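Local coordinates for uncharacterized protein YLR301W (Saccharomyces cerevisiae, PDB 3RBY), which is of unknown function and non-essential, but interacts with the protein HRR25 and may interact with SEC72, at residues 4-9 with 130-135; 21-26 with 33-38; 27-32 with 154-159; 49-54 with 192-197. All coordinates share one frame; numbering follows the deposited sequence.

Interactions 1 and 2 lie side by side in one antiparallel sheet. Their centres are about 10 Å apart, and the backbone joins them: Leu6 O lies 2.8 Å from Ser25 N. Interaction 2 borders interaction 4, about 8 Å away between centres, where Arg37 O meets Glu52 N. A salt bridge from Arg8 NH2 to Glu52 OE1 (2.7 Å) ties interaction 1 to interaction 4. Interactions 3 and 4 bring this sheet against the second sheet; their centres are about 19 Å apart, on opposite sides of the chain's centre. No active site is known; triethylene glycol, probably from the crystallisation liquor, is bound about 4 Å from the Leu6 and Ser25 side chains and about 5 Å from that of Phe51.

Interaction 1: 4-9 with 130-135; sequences ALLKRL and WQPVDP
This is an antiparallel strand pairing, Leu6 to Arg8 against Trp130 to Pro132, in the larger sheet of the chain. It joins the first strand, 4-12, to strand 124-132. Lys7 and Gln131 form a hydrogen-bonded pair. Lys7 N gives a nearly straight bond to Gln131 O (2.8 Å, 174°), and Gln131 N returns one to Lys7 O. Val133 N then bonds Leu5 O at 3.0 Å. Beyond it, a water accepts from Leu5 N and donates to Val133 O.

Arg8 and Trp130 share a face with Leu6 and Pro132. Arg8 CB sits over the six-membered ring of Trp130, 3.8 Å from its centroid, in a CH-pi contact. Arg8 CG is anti to the backbone N (chi1 -173°), which runs the chain on along the indole and brings CD within 3.7 Å of Trp130 CZ2. The guanidinium stands steeply to the ring, its planes 79° apart, and makes salt bridges to Glu19 and Glu52. Leu6 CB touches Trp130 CE3 at 3.7 Å. The indole NE1 bonds Glu110, and Trp100 stacks on the ring. A serine in place of Trp130 would probably deprive the Arg8 methylenes of their support and leave Glu110 without its indole donor.

On the other face, Leu9 CD1 meets Gln131 CB at 3.7 Å. Leu9 of the second subunit packs here too. Near the start of the strand, Leu5 CD1 lies alongside Val133 CG1. The alternation of hydrogen-bonded and non-hydrogen-bonded pairs is that of an antiparallel beta-sheet, here within the beta-barrel of this protein.

Interaction 2: 21-26 with 33-38; sequences TFTLSS and YISLRP
Thr23 lies across the aliphatic part of Arg37, its CG2 3.7 Å from Arg37 CG. Thr23 just precedes strand 24-27, which forms a beta hairpin with strand 33-38; the two are neighbours in the larger antiparallel sheet. Ser26 and Ile34 form a hydrogen-bonded pair near the turn, with Ser26 N to Ile34 O at 2.9 Å and Ile34 N to Ser26 O at 3.1 Å. The bonds between Leu24 and Leu36 are weak, both 3.4 Å. Beyond them Phe22 N bonds Pro38 O at 2.9 Å.

Leu24, Ser26, Ile34 and Leu36 share one face of the hairpin. Here Ser26 CB touches Ile34 CG2, and Leu36 reaches Phe194 and Arg196 of strand 192-199. Ser26 OG bonds Gln178.

Ser25 and Ser35 occupy the other face, where Ser25 touches Trp130. Arg37 is extended from CG to NE and runs back along its own strand to Ser35. Its NH1 makes a salt bridge to Glu128, so the group has a second polar partner. Ser35 OG has three polar neighbours: Arg37 NE and NH2 grip it side-on, 1° out of the guanidinium plane, and Ser25 OG shares a hydrogen bond with it at 2.8 Å.

Interaction 3: 27-32 with 154-159; sequences VSTDGH and ARSIVL. With SO4 (sulfate ion), chain F.
Val158 points its two methyl groups at the loop that joins strands 24-27 and 33-38. CG2 is anti to the carbonyl carbon of Val158, and this turns it between two loop residues. On one of them it meets Ser28 CB at 3.6 Å. On the other it lies at the edge of the imidazole of His32, near the ring plane, 3.7 Å from CD2. The two side chains slant across one another, and CG1 adds a looser contact with the same CD2 at 4.0 Å. An alanine here would probably open a gap beside Ser28 CB and leave the His32 edge without its methyl partners. The ring's ND1 is bonded to the backbone N of Asn59.

Ser156 is the second meeting point. Its OG is anti to the backbone N (chi1 -178°) and reaches the start of the turn. There it stands 3.0 Å from Thr29 N and 3.5 Å from Ser28 CB.

The loop forms a type I beta turn from Ser28 to Gly31, closed by Gly31 N to Ser28 O at 2.9 Å. Ser28 OG sits inside it and takes weak bonds from the N atoms of Gly31 and His32. Near the N-terminal end of 154-159 a sulfate, probably from the crystallisation liquor, accepts a bond from Arg155 N through O1 (3.0 Å).

The hairpin loop of one sheet thus rests on strand 156-161 of the other. Glu242 of adjacent strand 236-244 bonds Ser28 OG, Asp30 N and Ser156 OG. The chemistry is mixed: a small apolar patch beside hydroxyls that share one carboxylate, which probably helps fix the turn.

Interaction 4: 49-54 with 192-197; sequences FPFEWA and LNFIRL
Phe194 meets Phe51 in an edge-to-face aromatic pair. The edge of the Phe194 ring is turned toward the face of Phe51, with centroids 5.0 Å apart and planes at 60°. Phe194 CE2 stands over the rim of that face, while CD2 comes 3.7 Å from Phe51 CZ. The two side chains run past each other in opposite directions, each reaching from its own sheet. Phe51 CG lies beside the backbone N (chi1 -58°), which sends the ring across to strand 192-199. Tyr211 makes another edge-to-face contact with Phe51.

The remaining contacts are apolar. Phe49 crosses Phe194 at about a right angle; its CE1 comes to the edge of the Phe194 ring, 4.1 Å from CE2. The same Phe49 CE1 touches the methyl CD1 of Leu192 at 3.7 Å. Ala54 CB packs on the far end of Phe194, 4.0 Å from CZ. Phe194 therefore meets three residues of 49-54, and Leu36 and Thr82 also touch it.

The backbone bonds noted here do not cross the contact. Phe51 N bonds Phe49 O at 2.7 Å around Pro50, the centre of an inverse gamma turn. Phe194 pairs with Tyr211 of strand 205-211, and Glu52 with Arg37.

No hydrogen bond crosses between 49-54 and 192-197. Here the two sheets are held face to face by aromatic and methyl groups, so this join probably rests on shape and on burial of apolar surface.

Interaction 1: 4-9 with 130-135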
# COMPACT_ATOMS: atom_id res chain seq x y z
N ALA A 4 10.32 3.52 -12.35
CA ALA A 4 9.61 3.28 -11.11
C ALA A 4 8.34 4.12 -11.03
O ALA A 4 8.33 5.30 -11.44
CB ALA A 4 10.51 3.54 -9.92
N LEU A 5 7.28 3.51 -10.51
CA LEU A 5 6.02 4.19 -10.24
C LEU A 5 5.69 3.95 -8.77
O LEU A 5 5.41 2.82 -8.38
CB LEU A 5 4.92 3.57 -11.09
CG LEU A 5 3.79 4.42 -11.69
CD1 LEU A 5 2.49 3.64 -11.74
CD2 LEU A 5 3.60 5.72 -10.95
N LEU A 6 5.73 4.99 -7.95
CA LEU A 6 5.38 4.83 -6.53
C LEU A 6 4.11 5.57 -6.09
O LEU A 6 3.88 6.73 -6.47
CB LEU A 6 6.56 5.21 -5.64
CG LEU A 6 7.80 4.40 -6.03
CD1 LEU A 6 8.66 5.23 -6.96
CD2 LEU A 6 8.60 3.96 -4.80
N LYS A 7 3.30 4.89 -5.28
CA LYS A 7 2.06 5.45 -4.75
C LYS A 7 2.33 5.82 -3.30
O LYS A 7 2.83 4.99 -2.52
CB LYS A 7 0.95 4.41 -4.84
CG LYS A 7 -0.44 4.96 -4.62
CD LYS A 7 -0.85 4.94 -3.15
CE LYS A 7 -2.13 5.79 -2.94
NZ LYS A 7 -2.58 5.84 -1.52
N ARG A 8 2.06 7.07 -2.92
CA ARG A 8 2.33 7.45 -1.54
C ARG A 8 1.25 6.89 -0.61
O ARG A 8 0.06 6.97 -0.93
CB ARG A 8 2.46 8.97 -1.36
CG ARG A 8 2.91 9.32 0.04
CD ARG A 8 3.58 10.68 0.15
NE ARG A 8 2.69 11.81 -0.14
CZ ARG A 8 1.76 12.25 0.69
NH1 ARG A 8 1.58 11.63 1.85
NH2 ARG A 8 0.98 13.28 0.37
N LEU A 9 1.69 6.33 0.52
CA LEU A 9 0.82 5.66 1.49
C LEU A 9 0.55 6.54 2.71
O LEU A 9 -0.51 6.43 3.33
CB LEU A 9 1.45 4.36 1.98
CG LEU A 9 1.66 3.29 0.91
CD1 LEU A 9 2.48 2.11 1.46
CD2 LEU A 9 0.31 2.83 0.35
N TRP A 130 6.20 4.89 0.83
CA TRP A 130 5.94 4.69 -0.59
C TRP A 130 5.75 3.24 -0.97
O TRP A 130 6.53 2.36 -0.57
CB TRP A 130 7.06 5.27 -1.46
CG TRP A 130 7.21 6.74 -1.33
CD1 TRP A 130 8.02 7.40 -0.44
CD2 TRP A 130 6.51 7.75 -2.06
NE1 TRP A 130 7.88 8.76 -0.60
CE2 TRP A 130 6.95 9.00 -1.58
CE3 TRP A 130 5.56 7.72 -3.09
CZ2 TRP A 130 6.48 10.21 -2.09
CZ3 TRP A 130 5.08 8.91 -3.59
CH2 TRP A 130 5.55 10.15 -3.09
N GLN A 131 4.72 3.02 -1.79
CA GLN A 131 4.42 1.71 -2.32
C GLN A 131 4.79 1.62 -3.82
O GLN A 131 4.17 2.27 -4.66
CB GLN A 131 2.93 1.41 -2.15
CG GLN A 131 2.53 0.08 -2.80
CD GLN A 131 3.11 -1.10 -2.05
OE1 GLN A 131 2.67 -1.41 -0.93
NE2 GLN A 131 4.11 -1.77 -2.65
N PRO A 132 5.81 0.82 -4.14
CA PRO A 132 6.10 0.56 -5.56
C PRO A 132 4.95 -0.24 -6.14
O PRO A 132 4.45 -1.20 -5.52
CB PRO A 132 7.37 -0.30 -5.53
CG PRO A 132 7.97 -0.06 -4.14
CD PRO A 132 6.79 0.19 -3.24
N VAL A 133 4.57 0.13 -7.35
CA VAL A 133 3.39 -0.41 -7.98
C VAL A 133 3.78 -0.83 -9.42
O VAL A 133 4.83 -0.40 -9.94
CB VAL A 133 2.27 0.67 -7.87
CG1 VAL A 133 1.88 1.27 -9.20
CG2 VAL A 133 1.07 0.14 -7.09
N ASP A 134 3.00 -1.70 -10.05
CA ASP A 134 3.38 -2.26 -11.35
C ASP A 134 2.76 -1.43 -12.46
O ASP A 134 1.54 -1.49 -12.69
CB ASP A 134 2.94 -3.72 -11.47
CG ASP A 134 3.25 -4.32 -12.85
OD1 ASP A 134 3.51 -3.55 -13.80
OD2 ASP A 134 3.21 -5.57 -12.98
N PRO A 135 3.59 -0.63 -13.15
CA PRO A 135 3.12 0.37 -14.12
C PRO A 135 2.50 -0.24 -15.35
O PRO A 135 1.84 0.46 -16.11
CB PRO A 135 4.40 1.14 -14.49
CG PRO A 135 5.53 0.25 -14.11
CD PRO A 135 5.05 -0.53 -12.92
O HOH W 1 7.72 0.46 -10.07

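Interaction 2: 21-26 with 33-38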
# COMPACT_ATOMS: atom_id res chain seq x y z
N THR A 21 -4.05 12.67 -0.09
CA THR A 21 -3.85 12.76 -1.54
C THR A 21 -3.92 11.40 -2.23
O THR A 21 -3.82 10.35 -1.57
CB THR A 21 -2.45 13.30 -1.87
OG1 THR A 21 -1.48 12.29 -1.57
CG2 THR A 21 -2.13 14.54 -1.05
N PHE A 22 -3.93 11.44 -3.56
CA PHE A 22 -3.74 10.27 -4.40
C PHE A 22 -2.42 10.50 -5.16
O PHE A 22 -2.42 10.68 -6.38
CB PHE A 22 -4.90 10.10 -5.37
CG PHE A 22 -4.73 8.95 -6.33
CD1 PHE A 22 -5.54 8.83 -7.44
CD2 PHE A 22 -3.75 7.99 -6.11
CE1 PHE A 22 -5.38 7.77 -8.32
CE2 PHE A 22 -3.59 6.93 -6.98
CZ PHE A 22 -4.40 6.82 -8.09
N THR A 23 -1.31 10.51 -4.43
CA THR A 23 -0.01 10.85 -4.96
C THR A 23 0.67 9.67 -5.67
O THR A 23 0.75 8.55 -5.14
CB THR A 23 0.90 11.35 -3.84
OG1 THR A 23 0.43 12.62 -3.39
CG2 THR A 23 2.37 11.49 -4.33
N LEU A 24 1.17 9.95 -6.87
CA LEU A 24 1.98 9.01 -7.62
C LEU A 24 3.26 9.73 -8.00
O LEU A 24 3.21 10.87 -8.49
CB LEU A 24 1.25 8.55 -8.90
CG LEU A 24 0.13 7.50 -8.79
CD1 LEU A 24 -0.50 7.20 -10.13
CD2 LEU A 24 0.64 6.20 -8.19
N SER A 25 4.41 9.10 -7.77
CA SER A 25 5.68 9.62 -8.29
C SER A 25 6.19 8.75 -9.42
O SER A 25 6.32 7.52 -9.28
CB SER A 25 6.73 9.72 -7.18
OG SER A 25 6.38 10.71 -6.22
N SER A 26 6.47 9.38 -10.57
CA SER A 26 7.03 8.68 -11.72
C SER A 26 8.52 8.96 -11.85
O SER A 26 8.94 10.13 -11.98
CB SER A 26 6.31 9.09 -13.01
OG SER A 26 4.91 9.03 -12.88
N TYR A 33 11.85 12.80 -13.28
CA TYR A 33 10.83 12.54 -12.26
C TYR A 33 9.73 13.61 -12.20
O TYR A 33 10.00 14.81 -12.43
CB TYR A 33 11.49 12.41 -10.88
CG TYR A 33 12.13 13.70 -10.41
CD1 TYR A 33 11.40 14.63 -9.68
CD2 TYR A 33 13.46 14.00 -10.71
CE1 TYR A 33 11.97 15.81 -9.25
CE2 TYR A 33 14.05 15.19 -10.28
CZ TYR A 33 13.29 16.09 -9.55
OH TYR A 33 13.85 17.28 -9.12
N ILE A 34 8.50 13.18 -11.91
CA ILE A 34 7.38 14.07 -11.60
C ILE A 34 6.56 13.47 -10.45
O ILE A 34 6.47 12.25 -10.31
CB ILE A 34 6.47 14.27 -12.83
CG1 ILE A 34 5.34 15.26 -12.53
CG2 ILE A 34 5.89 12.94 -13.26
CD1 ILE A 34 4.71 15.83 -13.78
N SER A 35 5.98 14.33 -9.62
CA SER A 35 5.14 13.87 -8.53
C SER A 35 3.90 14.76 -8.43
O SER A 35 4.00 15.94 -8.09
CB SER A 35 5.92 13.87 -7.20
OG SER A 35 5.18 13.25 -6.16
N LEU A 36 2.72 14.19 -8.75
CA LEU A 36 1.45 14.93 -8.68
C LEU A 36 0.71 14.49 -7.42
O LEU A 36 0.62 13.29 -7.14
CB LEU A 36 0.60 14.69 -9.92
CG LEU A 36 1.28 15.10 -11.22
CD1 LEU A 36 0.37 14.89 -12.44
CD2 LEU A 36 1.75 16.55 -11.13
N ARG A 37 0.22 15.46 -6.64
CA ARG A 37 -0.37 15.14 -5.33
C ARG A 37 -1.79 15.69 -5.14
O ARG A 37 -2.06 16.43 -4.19
CB ARG A 37 0.58 15.58 -4.20
CG ARG A 37 2.05 15.14 -4.50
CD ARG A 37 3.01 15.18 -3.30
NE ARG A 37 4.24 14.47 -3.63
CZ ARG A 37 5.26 14.23 -2.81
NH1 ARG A 37 5.22 14.65 -1.55
NH2 ARG A 37 6.32 13.55 -3.25
N PRO A 38 -2.70 15.32 -6.05
CA PRO A 38 -4.08 15.83 -5.98
C PRO A 38 -4.75 15.37 -4.68
O PRO A 38 -4.55 14.22 -4.30
CB PRO A 38 -4.76 15.17 -7.18
CG PRO A 38 -3.99 13.89 -7.38
CD PRO A 38 -2.57 14.19 -6.98

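Interaction 3: 27-32 with 154-159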
# COMPACT_ATOMS: atom_id res chain seq x y z
N VAL A 27 9.33 7.91 -11.85
CA VAL A 27 10.75 8.07 -12.12
C VAL A 27 11.12 7.27 -13.37
O VAL A 27 11.05 6.03 -13.37
CB VAL A 27 11.62 7.64 -10.92
CG1 VAL A 27 13.10 7.89 -11.22
CG2 VAL A 27 11.19 8.40 -9.67
N SER A 28 11.50 7.97 -14.43
CA SER A 28 11.84 7.29 -15.67
C SER A 28 13.15 6.53 -15.50
O SER A 28 13.90 6.78 -14.56
CB SER A 28 11.97 8.28 -16.83
OG SER A 28 13.09 9.13 -16.66
N THR A 29 13.40 5.60 -16.42
CA THR A 29 14.63 4.83 -16.43
C THR A 29 15.84 5.78 -16.45
O THR A 29 16.79 5.61 -15.69
CB THR A 29 14.67 3.93 -17.67
OG1 THR A 29 13.49 3.11 -17.71
CG2 THR A 29 15.92 3.02 -17.64
N ASP A 30 15.80 6.77 -17.34
CA ASP A 30 16.88 7.76 -17.42
C ASP A 30 16.98 8.64 -16.16
O ASP A 30 17.99 9.33 -15.97
CB ASP A 30 16.73 8.64 -18.66
CG ASP A 30 16.99 7.89 -19.95
OD1 ASP A 30 17.24 6.66 -19.89
OD2 ASP A 30 16.93 8.53 -21.03
N GLY A 31 15.95 8.63 -15.30
CA GLY A 31 16.01 9.35 -14.03
C GLY A 31 15.18 10.63 -13.92
O GLY A 31 15.22 11.30 -12.88
N HIS A 32 14.44 10.98 -14.98
CA HIS A 32 13.54 12.14 -14.93
C HIS A 32 12.35 11.80 -14.01
O HIS A 32 11.91 10.64 -13.95
CB HIS A 32 13.06 12.49 -16.34
CG HIS A 32 14.16 12.52 -17.36
ND1 HIS A 32 15.28 13.33 -17.22
CD2 HIS A 32 14.34 11.83 -18.51
CE1 HIS A 32 16.08 13.13 -18.25
NE2 HIS A 32 15.54 12.23 -19.04
N ALA A 154 7.99 -2.57 -18.91
CA ALA A 154 7.25 -1.32 -19.04
C ALA A 154 8.06 -0.27 -19.78
O ALA A 154 9.21 0.03 -19.42
CB ALA A 154 6.81 -0.79 -17.69
N ARG A 155 7.46 0.28 -20.82
CA ARG A 155 8.04 1.40 -21.54
C ARG A 155 8.32 2.57 -20.59
O ARG A 155 7.64 2.74 -19.55
CB ARG A 155 7.10 1.87 -22.64
CG ARG A 155 5.83 2.48 -22.10
CD ARG A 155 4.86 2.81 -23.21
NE ARG A 155 3.59 3.21 -22.64
CZ ARG A 155 2.69 3.96 -23.27
NH1 ARG A 155 2.93 4.37 -24.51
NH2 ARG A 155 1.56 4.29 -22.66
N SER A 156 9.33 3.35 -20.96
CA SER A 156 9.74 4.54 -20.20
C SER A 156 10.00 5.65 -21.20
O SER A 156 11.00 5.62 -21.95
CB SER A 156 10.98 4.23 -19.37
OG SER A 156 11.38 5.35 -18.58
N ILE A 157 9.11 6.64 -21.22
CA ILE A 157 9.12 7.69 -22.25
C ILE A 157 8.96 9.07 -21.62
O ILE A 157 8.10 9.27 -20.77
CB ILE A 157 8.01 7.46 -23.31
CG1 ILE A 157 8.21 6.10 -24.01
CG2 ILE A 157 8.00 8.59 -24.34
CD1 ILE A 157 7.05 5.68 -24.92
N VAL A 158 9.81 10.01 -22.03
CA VAL A 158 9.75 11.36 -21.47
C VAL A 158 9.77 12.39 -22.60
O VAL A 158 10.60 12.30 -23.51
CB VAL A 158 10.91 11.62 -20.49
CG1 VAL A 158 10.79 12.99 -19.83
CG2 VAL A 158 10.97 10.53 -19.43
N LEU A 159 8.83 13.35 -22.55
CA LEU A 159 8.84 14.49 -23.46
C LEU A 159 9.06 15.77 -22.66
O LEU A 159 8.57 15.91 -21.53
CB LEU A 159 7.56 14.60 -24.29
CG LEU A 159 7.38 13.54 -25.38
CD1 LEU A 159 6.97 12.21 -24.77
CD2 LEU A 159 6.33 14.00 -26.37
S SO4 F . 3.42 -1.33 -20.98
O1 SO4 F . 4.59 -0.47 -21.22
O2 SO4 F . 2.61 -0.82 -19.87
O3 SO4 F . 3.88 -2.68 -20.63
O4 SO4 F . 2.59 -1.34 -22.21

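Interaction 4: 49-54 with 192-197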
# COMPACT_ATOMS: atom_id res chain seq x y z
N PHE A 49 -7.29 24.96 -6.50
CA PHE A 49 -6.02 24.27 -6.75
C PHE A 49 -5.95 22.97 -5.95
O PHE A 49 -5.32 22.93 -4.88
CB PHE A 49 -4.86 25.17 -6.33
CG PHE A 49 -3.51 24.65 -6.73
CD1 PHE A 49 -3.19 24.51 -8.07
CD2 PHE A 49 -2.57 24.31 -5.77
CE1 PHE A 49 -1.96 24.03 -8.46
CE2 PHE A 49 -1.32 23.83 -6.15
CZ PHE A 49 -1.01 23.69 -7.50
N PRO A 50 -6.63 21.95 -6.46
CA PRO A 50 -6.83 20.69 -5.74
C PRO A 50 -5.58 19.83 -5.69
O PRO A 50 -5.60 18.67 -6.10
CB PRO A 50 -7.91 19.99 -6.57
CG PRO A 50 -7.73 20.53 -7.94
CD PRO A 50 -7.30 21.96 -7.77
N PHE A 51 -4.49 20.40 -5.19
CA PHE A 51 -3.25 19.66 -5.01
C PHE A 51 -2.59 20.07 -3.71
O PHE A 51 -2.54 21.26 -3.39
CB PHE A 51 -2.27 19.99 -6.14
CG PHE A 51 -2.80 19.69 -7.50
CD1 PHE A 51 -3.43 20.68 -8.25
CD2 PHE A 51 -2.66 18.43 -8.05
CE1 PHE A 51 -3.92 20.41 -9.52
CE2 PHE A 51 -3.14 18.15 -9.31
CZ PHE A 51 -3.78 19.13 -10.06
N GLU A 52 -2.06 19.09 -2.99
CA GLU A 52 -1.32 19.36 -1.77
C GLU A 52 0.01 19.94 -2.23
O GLU A 52 0.58 20.82 -1.57
CB GLU A 52 -1.24 18.10 -0.90
CG GLU A 52 -0.10 18.10 0.10
CD GLU A 52 0.05 16.77 0.81
OE1 GLU A 52 0.96 16.00 0.45
OE2 GLU A 52 -0.75 16.50 1.73
N TRP A 53 0.51 19.45 -3.36
CA TRP A 53 1.77 19.91 -3.93
C TRP A 53 2.05 19.20 -5.25
O TRP A 53 1.36 18.25 -5.61
CB TRP A 53 2.87 19.59 -2.91
CG TRP A 53 4.19 20.22 -3.24
CD1 TRP A 53 4.39 21.39 -3.90
CD2 TRP A 53 5.48 19.71 -2.91
NE1 TRP A 53 5.73 21.65 -4.01
CE2 TRP A 53 6.43 20.63 -3.41
CE3 TRP A 53 5.94 18.56 -2.25
CZ2 TRP A 53 7.80 20.44 -3.27
CZ3 TRP A 53 7.30 18.37 -2.11
CH2 TRP A 53 8.22 19.31 -2.62
N ALA A 54 3.07 19.67 -5.96
CA ALA A 54 3.46 19.08 -7.24
C ALA A 54 4.86 19.54 -7.63
O ALA A 54 5.20 20.71 -7.47
CB ALA A 54 2.45 19.45 -8.32
N LEU A 192 -0.70 27.17 -14.50
CA LEU A 192 -0.42 25.73 -14.34
C LEU A 192 -1.34 24.76 -15.10
O LEU A 192 -2.55 25.00 -15.23
CB LEU A 192 -0.38 25.34 -12.86
CG LEU A 192 0.61 26.15 -12.02
CD1 LEU A 192 0.35 25.96 -10.53
CD2 LEU A 192 2.05 25.81 -12.39
N ASN A 193 -0.74 23.69 -15.61
CA ASN A 193 -1.47 22.57 -16.22
C ASN A 193 -0.87 21.21 -15.81
O ASN A 193 0.36 21.05 -15.77
CB ASN A 193 -1.49 22.68 -17.76
CG ASN A 193 -1.96 24.04 -18.24
OD1 ASN A 193 -3.14 24.22 -18.58
ND2 ASN A 193 -1.04 25.00 -18.29
N PHE A 194 -1.73 20.25 -15.47
CA PHE A 194 -1.28 18.90 -15.13
C PHE A 194 -2.20 17.88 -15.77
O PHE A 194 -3.38 18.15 -15.99
CB PHE A 194 -1.29 18.66 -13.62
CG PHE A 194 -0.50 19.67 -12.84
CD1 PHE A 194 0.89 19.62 -12.81
CD2 PHE A 194 -1.15 20.66 -12.11
CE1 PHE A 194 1.63 20.55 -12.07
CE2 PHE A 194 -0.43 21.60 -11.37
CZ PHE A 194 0.96 21.55 -11.35
N ILE A 195 -1.67 16.71 -16.06
CA ILE A 195 -2.51 15.60 -16.46
C ILE A 195 -2.01 14.31 -15.85
O ILE A 195 -0.79 14.13 -15.64
CB ILE A 195 -2.55 15.45 -17.97
CG1 ILE A 195 -1.12 15.29 -18.50
CG2 ILE A 195 -3.21 16.66 -18.61
CD1 ILE A 195 -1.05 14.60 -19.85
N ARG A 196 -2.96 13.43 -15.54
CA ARG A 196 -2.66 12.06 -15.19
C ARG A 196 -3.52 11.24 -16.14
O ARG A 196 -4.74 11.36 -16.14
CB ARG A 196 -3.04 11.77 -13.75
CG ARG A 196 -1.88 11.29 -12.92
CD ARG A 196 -2.23 10.05 -12.15
NE ARG A 196 -2.96 10.35 -10.93
CZ ARG A 196 -2.43 10.83 -9.80
NH1 ARG A 196 -3.22 11.04 -8.76
NH2 ARG A 196 -1.14 11.10 -9.68
N LEU A 197 -2.86 10.46 -16.98
CA LEU A 197 -3.54 9.76 -18.05
C LEU A 197 -3.28 8.28 -17.87
O LEU A 197 -2.17 7.89 -17.48
CB LEU A 197 -2.97 10.21 -19.39
CG LEU A 197 -3.82 10.90 -20.44
CD1 LEU A 197 -2.98 11.00 -21.70
CD2 LEU A 197 -5.13 10.14 -20.72